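Hypothetical protein (Methanosarcina mazei, PDB 2I1S) is of unknown function but belongs to the plasmid pRiA4b ORF-3-like family and folds as a single chain around a mixed beta-sheet. Local coordinates at residues H38-W47 against Y103-V113. Sequence-based numbering, arbitrary orientation.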
ATOM      1  N   HIS A  38       4.620   6.492   1.582  1.00 35.85           N
ATOM      2  CA  HIS A  38       3.410   6.398   2.404  1.00 35.80           C
ATOM      3  C   HIS A  38       2.228   7.005   1.659  1.00 36.26           C
ATOM      4  O   HIS A  38       1.176   6.370   1.526  1.00 37.76           O
ATOM      5  CB  HIS A  38       3.616   7.105   3.742  1.00 35.31           C
ATOM      6  CG  HIS A  38       2.344   7.538   4.406  1.00 34.40           C
ATOM      7  ND1 HIS A  38       1.409   6.644   4.878  1.00 34.50           N
ATOM      8  CD2 HIS A  38       1.865   8.772   4.706  1.00 35.00           C
ATOM      9  CE1 HIS A  38       0.409   7.303   5.439  1.00 34.56           C
ATOM     10  NE2 HIS A  38       0.660   8.596   5.341  1.00 36.82           N
ATOM     11  N   LYS A  39       2.403   8.218   1.138  1.00 36.11           N
ATOM     12  CA  LYS A  39       1.322   8.902   0.403  1.00 35.97           C
ATOM     13  C   LYS A  39       0.884   8.207  -0.888  1.00 35.43           C
ATOM     14  O   LYS A  39      -0.258   8.355  -1.300  1.00 35.63           O
ATOM     15  CB  LYS A  39       1.676  10.353   0.124  1.00 35.11           C
ATOM     16  CG  LYS A  39       1.784  11.175   1.366  1.00 37.07           C
ATOM     17  CD  LYS A  39       2.288  12.547   1.035  1.00 39.82           C
ATOM     18  CE  LYS A  39       2.387  13.392   2.293  1.00 44.10           C
ATOM     19  NZ  LYS A  39       3.241  14.625   2.057  1.00 43.51           N
ATOM     20  N   ALA A  40       1.789   7.478  -1.532  1.00 34.80           N
ATOM     21  CA  ALA A  40       1.476   6.805  -2.800  1.00 34.37           C
ATOM     22  C   ALA A  40       0.668   5.529  -2.503  1.00 34.53           C
ATOM     23  O   ALA A  40      -0.343   5.232  -3.155  1.00 34.83           O
ATOM     24  CB  ALA A  40       2.770   6.505  -3.594  1.00 33.55           C
ATOM     25  N   ILE A  41       1.119   4.792  -1.496  1.00 34.22           N
ATOM     26  CA  ILE A  41       0.315   3.740  -0.864  1.00 34.15           C
ATOM     27  C   ILE A  41      -1.116   4.181  -0.479  1.00 33.34           C
ATOM     28  O   ILE A  41      -2.098   3.497  -0.840  1.00 33.18           O
ATOM     29  CB  ILE A  41       1.072   3.054   0.356  1.00 33.61           C
ATOM     30  CG1 ILE A  41       2.421   2.478  -0.096  1.00 32.22           C
ATOM     31  CG2 ILE A  41       0.195   1.915   0.960  1.00 32.80           C
ATOM     32  CD1 ILE A  41       3.309   1.969   1.104  1.00 34.94           C
ATOM     33  N   GLN A  42      -1.246   5.302   0.236  1.00 33.38           N
ATOM     34  CA  GLN A  42      -2.585   5.773   0.610  1.00 32.93           C
ATOM     35  C   GLN A  42      -3.461   5.990  -0.623  1.00 32.67           C
ATOM     36  O   GLN A  42      -4.675   5.715  -0.592  1.00 32.91           O
ATOM     37  CB  GLN A  42      -2.532   7.091   1.434  1.00 33.69           C
ATOM     38  CG  GLN A  42      -1.976   6.982   2.841  1.00 31.05           C
ATOM     39  CD  GLN A  42      -2.809   6.110   3.738  1.00 29.09           C
ATOM     40  OE1 GLN A  42      -3.936   6.428   4.035  1.00 27.83           O
ATOM     41  NE2 GLN A  42      -2.232   5.013   4.215  1.00 31.82           N
ATOM     42  N   ALA A  43      -2.835   6.503  -1.683  1.00 32.06           N
ATOM     43  CA  ALA A  43      -3.480   6.850  -2.944  1.00 32.01           C
ATOM     44  C   ALA A  43      -3.975   5.632  -3.696  1.00 31.99           C
ATOM     45  O   ALA A  43      -5.147   5.590  -4.069  1.00 32.02           O
ATOM     46  CB  ALA A  43      -2.540   7.668  -3.817  1.00 31.87           C
ATOM     47  N   VAL A  44      -3.113   4.623  -3.856  1.00 32.66           N
ATOM     48  CA  VAL A  44      -3.460   3.403  -4.626  1.00 32.55           C
ATOM     49  C   VAL A  44      -4.481   2.528  -3.936  1.00 32.42           C
ATOM     50  O   VAL A  44      -5.263   1.834  -4.619  1.00 32.57           O
ATOM     51  CB  VAL A  44      -2.226   2.532  -5.127  1.00 32.77           C
ATOM     52  CG1 VAL A  44      -1.380   3.317  -6.030  1.00 31.26           C
ATOM     53  CG2 VAL A  44      -1.411   1.942  -3.959  1.00 33.04           C
ATOM     54  N   MET A  45      -4.494   2.613  -2.603  1.00 32.60           N
ATOM     55  CA  MET A  45      -5.441   1.885  -1.740  1.00 32.52           C
ATOM     56  C   MET A  45      -6.698   2.647  -1.405  1.00 33.99           C
ATOM     57  O   MET A  45      -7.565   2.142  -0.680  1.00 35.06           O
ATOM     58  CB  MET A  45      -4.755   1.450  -0.445  1.00 30.97           C
ATOM     59  CG  MET A  45      -3.660   0.356  -0.654  1.00 29.77           C
ATOM     60  SD  MET A  45      -3.997  -1.040  -1.752  1.00 19.14           S
ATOM     61  CE  MET A  45      -2.345  -1.689  -1.804  1.00 25.51           C
ATOM     62  N   ASP A  46      -6.811   3.873  -1.903  1.00 35.71           N
ATOM     63  CA  ASP A  46      -7.961   4.719  -1.599  1.00 36.79           C
ATOM     64  C   ASP A  46      -8.232   4.828  -0.067  1.00 36.63           C
ATOM     65  O   ASP A  46      -9.379   4.809   0.435  1.00 36.37           O
ATOM     66  CB  ASP A  46      -9.163   4.241  -2.430  1.00 38.59           C
ATOM     67  CG  ASP A  46     -10.311   5.233  -2.428  1.00 41.94           C
ATOM     68  OD1 ASP A  46     -10.103   6.396  -1.982  1.00 45.25           O
ATOM     69  OD2 ASP A  46     -11.422   4.842  -2.888  1.00 47.04           O
ATOM     70  N   TRP A  47      -7.132   4.942   0.677  1.00 36.35           N
ATOM     71  CA  TRP A  47      -7.189   5.160   2.107  1.00 35.20           C
ATOM     72  C   TRP A  47      -7.219   6.670   2.423  1.00 34.97           C
ATOM     73  O   TRP A  47      -7.029   7.508   1.547  1.00 35.08           O
ATOM     74  CB  TRP A  47      -6.026   4.427   2.790  1.00 33.64           C
ATOM     75  CG  TRP A  47      -6.209   2.926   2.888  1.00 33.77           C
ATOM     76  CD1 TRP A  47      -7.400   2.235   2.907  1.00 32.80           C
ATOM     77  CD2 TRP A  47      -5.173   1.928   3.023  1.00 32.23           C
ATOM     78  NE1 TRP A  47      -7.166   0.891   3.024  1.00 33.32           N
ATOM     79  CE2 TRP A  47      -5.813   0.672   3.099  1.00 33.30           C
ATOM     80  CE3 TRP A  47      -3.770   1.978   3.090  1.00 35.01           C
ATOM     81  CZ2 TRP A  47      -5.097  -0.532   3.220  1.00 33.49           C
ATOM     82  CZ3 TRP A  47      -3.053   0.760   3.202  1.00 33.01           C
ATOM     83  CH2 TRP A  47      -3.722  -0.460   3.292  1.00 31.92           C
ATOM     84  N   TYR A 103       4.992  -2.373   5.168  1.00 32.10           N
ATOM     85  CA  TYR A 103       4.253  -1.167   5.565  1.00 31.52           C
ATOM     86  C   TYR A 103       3.032  -1.567   6.372  1.00 31.41           C
ATOM     87  O   TYR A 103       2.194  -2.311   5.886  1.00 31.86           O
ATOM     88  CB  TYR A 103       3.804  -0.418   4.307  1.00 30.47           C
ATOM     89  CG  TYR A 103       2.906   0.788   4.478  1.00 30.08           C
ATOM     90  CD1 TYR A 103       3.425   2.036   4.816  1.00 32.06           C
ATOM     91  CD2 TYR A 103       1.544   0.707   4.228  1.00 31.80           C
ATOM     92  CE1 TYR A 103       2.601   3.172   4.928  1.00 31.69           C
ATOM     93  CE2 TYR A 103       0.705   1.843   4.332  1.00 30.96           C
ATOM     94  CZ  TYR A 103       1.237   3.075   4.674  1.00 32.54           C
ATOM     95  OH  TYR A 103       0.411   4.217   4.732  1.00 30.03           O
ATOM     96  N   THR A 104       2.933  -1.059   7.589  1.00 31.77           N
ATOM     97  CA  THR A 104       1.748  -1.215   8.415  1.00 32.39           C
ATOM     98  C   THR A 104       0.998   0.135   8.514  1.00 32.65           C
ATOM     99  O   THR A 104       1.591   1.192   8.747  1.00 32.47           O
ATOM    100  CB  THR A 104       2.131  -1.767   9.830  1.00 32.67           C
ATOM    101  OG1 THR A 104       2.872  -2.989   9.680  1.00 33.02           O
ATOM    102  CG2 THR A 104       0.883  -2.031  10.715  1.00 32.49           C
ATOM    103  N   TYR A 105      -0.313   0.084   8.301  1.00 32.72           N
ATOM    104  CA  TYR A 105      -1.179   1.230   8.407  1.00 32.48           C
ATOM    105  C   TYR A 105      -2.387   0.811   9.260  1.00 33.43           C
ATOM    106  O   TYR A 105      -3.002  -0.239   9.001  1.00 33.80           O
ATOM    107  CB  TYR A 105      -1.610   1.691   7.007  1.00 32.02           C
ATOM    108  CG  TYR A 105      -2.736   2.708   7.022  1.00 32.07           C
ATOM    109  CD1 TYR A 105      -2.548   3.978   7.624  1.00 32.77           C
ATOM    110  CD2 TYR A 105      -4.002   2.401   6.488  1.00 28.67           C
ATOM    111  CE1 TYR A 105      -3.581   4.937   7.670  1.00 29.60           C
ATOM    112  CE2 TYR A 105      -5.038   3.345   6.514  1.00 27.19           C
ATOM    113  CZ  TYR A 105      -4.821   4.624   7.135  1.00 30.32           C
ATOM    114  OH  TYR A 105      -5.822   5.604   7.188  1.00 29.60           O
ATOM    115  N   ASP A 106      -2.726   1.627  10.268  1.00 34.26           N
ATOM    116  CA  ASP A 106      -3.825   1.353  11.211  1.00 34.74           C
ATOM    117  C   ASP A 106      -3.366   0.312  12.200  1.00 34.96           C
ATOM    118  O   ASP A 106      -3.374  -0.881  11.898  1.00 35.16           O
ATOM    119  CB  ASP A 106      -5.134   0.892  10.502  1.00 35.06           C
ATOM    120  CG  ASP A 106      -6.375   0.978  11.413  1.00 35.14           C
ATOM    121  OD1 ASP A 106      -7.491   1.148  10.906  1.00 34.14           O
ATOM    122  OD2 ASP A 106      -6.240   0.892  12.654  1.00 38.02           O
ATOM    123  N   PHE A 107      -2.978   0.757  13.389  1.00 34.84           N
ATOM    124  CA  PHE A 107      -2.453  -0.133  14.421  1.00 34.86           C
ATOM    125  C   PHE A 107      -3.566  -0.868  15.171  1.00 35.10           C
ATOM    126  O   PHE A 107      -3.279  -1.677  16.073  1.00 34.97           O
ATOM    127  CB  PHE A 107      -1.509   0.644  15.392  1.00 34.94           C
ATOM    128  CG  PHE A 107      -0.261   1.190  14.706  1.00 35.34           C
ATOM    129  CD1 PHE A 107       0.055   0.810  13.385  1.00 34.18           C
ATOM    130  CD2 PHE A 107       0.607   2.038  15.381  1.00 34.48           C
ATOM    131  CE1 PHE A 107       1.173   1.289  12.739  1.00 34.93           C
ATOM    132  CE2 PHE A 107       1.756   2.529  14.744  1.00 33.93           C
ATOM    133  CZ  PHE A 107       2.040   2.165  13.429  1.00 35.46           C
ATOM    134  N   GLY A 108      -4.821  -0.585  14.812  1.00 34.45           N
ATOM    135  CA  GLY A 108      -5.971  -1.374  15.294  1.00 35.09           C
ATOM    136  C   GLY A 108      -6.331  -2.497  14.318  1.00 36.05           C
ATOM    137  O   GLY A 108      -6.241  -3.684  14.642  1.00 36.45           O
ATOM    138  N   ASP A 109      -6.719  -2.127  13.103  1.00 36.52           N
ATOM    139  CA  ASP A 109      -7.020  -3.110  12.063  1.00 36.81           C
ATOM    140  C   ASP A 109      -5.766  -3.842  11.551  1.00 37.17           C
ATOM    141  O   ASP A 109      -5.878  -4.977  11.071  1.00 37.61           O
ATOM    142  CB  ASP A 109      -7.762  -2.457  10.877  1.00 37.00           C
ATOM    143  CG  ASP A 109      -9.261  -2.241  11.138  1.00 35.86           C
ATOM    144  OD1 ASP A 109      -9.731  -2.301  12.299  1.00 37.31           O
ATOM    145  OD2 ASP A 109      -9.989  -2.013  10.151  1.00 34.88           O
ATOM    146  N   ASN A 110      -4.602  -3.198  11.636  1.00 37.99           N
ATOM    147  CA  ASN A 110      -3.295  -3.815  11.341  1.00 37.89           C
ATOM    148  C   ASN A 110      -3.198  -4.227   9.854  1.00 38.15           C
ATOM    149  O   ASN A 110      -2.981  -5.389   9.498  1.00 38.91           O
ATOM    150  CB  ASN A 110      -2.977  -4.949  12.357  1.00 39.04           C
ATOM    151  CG  ASN A 110      -1.515  -5.506  12.239  1.00 41.32           C
ATOM    152  OD1 ASN A 110      -0.560  -4.768  11.956  1.00 47.84           O
ATOM    153  ND2 ASN A 110      -1.361  -6.827  12.462  1.00 44.91           N
ATOM    154  N   TRP A 111      -3.434  -3.261   8.976  1.00 37.44           N
ATOM    155  CA  TRP A 111      -3.247  -3.500   7.548  1.00 37.35           C
ATOM    156  C   TRP A 111      -1.780  -3.526   7.246  1.00 37.15           C
ATOM    157  O   TRP A 111      -1.033  -2.629   7.673  1.00 37.20           O
ATOM    158  CB  TRP A 111      -3.902  -2.390   6.697  1.00 36.07           C
ATOM    159  CG  TRP A 111      -5.395  -2.189   6.952  1.00 34.23           C
ATOM    160  CD1 TRP A 111      -5.988  -1.050   7.396  1.00 32.06           C
ATOM    161  CD2 TRP A 111      -6.455  -3.146   6.745  1.00 32.69           C
ATOM    162  NE1 TRP A 111      -7.346  -1.236   7.510  1.00 32.39           N
ATOM    163  CE2 TRP A 111      -7.666  -2.505   7.105  1.00 33.02           C
ATOM    164  CE3 TRP A 111      -6.497  -4.485   6.301  1.00 31.75           C
ATOM    165  CZ2 TRP A 111      -8.925  -3.154   7.030  1.00 34.32           C
ATOM    166  CZ3 TRP A 111      -7.732  -5.141   6.233  1.00 31.64           C
ATOM    167  CH2 TRP A 111      -8.944  -4.463   6.584  1.00 33.66           C
ATOM    168  N   GLN A 112      -1.378  -4.514   6.455  1.00 37.76           N
ATOM    169  CA  GLN A 112       0.024  -4.652   6.051  1.00 36.56           C
ATOM    170  C   GLN A 112       0.143  -4.744   4.571  1.00 36.66           C
ATOM    171  O   GLN A 112      -0.506  -5.574   3.922  1.00 38.75           O
ATOM    172  CB  GLN A 112       0.650  -5.866   6.707  1.00 36.93           C
ATOM    173  CG  GLN A 112       0.790  -5.719   8.235  1.00 37.76           C
ATOM    174  CD  GLN A 112       1.277  -6.977   8.876  1.00 41.78           C
ATOM    175  OE1 GLN A 112       0.800  -8.060   8.574  1.00 45.17           O
ATOM    176  NE2 GLN A 112       2.238  -6.849   9.767  1.00 44.90           N
ATOM    177  N   VAL A 113       0.978  -3.883   4.025  1.00 35.45           N
ATOM    178  CA  VAL A 113       1.240  -3.882   2.611  1.00 33.81           C
ATOM    179  C   VAL A 113       2.689  -4.326   2.396  1.00 34.20           C
ATOM    180  O   VAL A 113       3.586  -3.745   2.992  1.00 33.44           O
ATOM    181  CB  VAL A 113       1.019  -2.490   2.015  1.00 33.57           C
ATOM    182  CG1 VAL A 113       1.359  -2.501   0.488  1.00 32.51           C
ATOM    183  CG2 VAL A 113      -0.409  -1.989   2.311  1.00 29.84           C
TER
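Trp47 and Tyr105 form an offset stack at the apolar centre, ring centroids 4.9 Å apart and planes 30° from parallel. Trp47 CE3 comes within 3.4 Å of Tyr105 CD2, near the rim of the indole. The opposite indole face carries Met45 CB from its own segment. The far rim of Trp47 is held too: Trp47 CH2 lies 3.8 Å from Val113 CG2 and also touches Trp111 CB. Trp47 NE1 hydrogen-bonds to the carbonyl oxygen of Val140. Next comes Ile41, which meets Tyr103 with two methyls. Ile41 CD1 sits over the face of the Tyr103 ring, 3.7 Å from its centroid, in a CH-pi contact. Ile41 CG2 presses on Tyr103 CE2 at 3.4 Å. Leu13 of strand 7-15 and Phe55 of strand 53-58 also touch Ile41.

Polar groups begin at the phenol oxygen of Tyr103. Tyr103 CG lies anti to the backbone N (chi1 174°), which sends the ring from the strand to the helix. There Tyr103 OH makes two hydrogen bonds, one with His38 ND1 (2.6 Å) and one from Gln42 NE2 (2.8 Å). The histidine meets it at the edge of its ring, while Tyr103 OH lies 19° out of the amide plane of Gln42. Gln42 NE2 also lies over the centre of the Tyr105 ring. Asp49 takes the other ends, its carboxylate at His38 NE2 and its backbone N at Gln42 OE1. Tyr105 OH hydrogen-bonds to Glu142. A phenylalanine in place of Tyr103 would probably leave His38 ND1 and Gln42 NE2 without their shared buried partner. The whole is a helix, ended by a Schellman motif at Asp46, packed on an antiparallel beta-hairpin of the mixed sheet, with an aromatic cluster of Trp47, Tyr105 and Trp111.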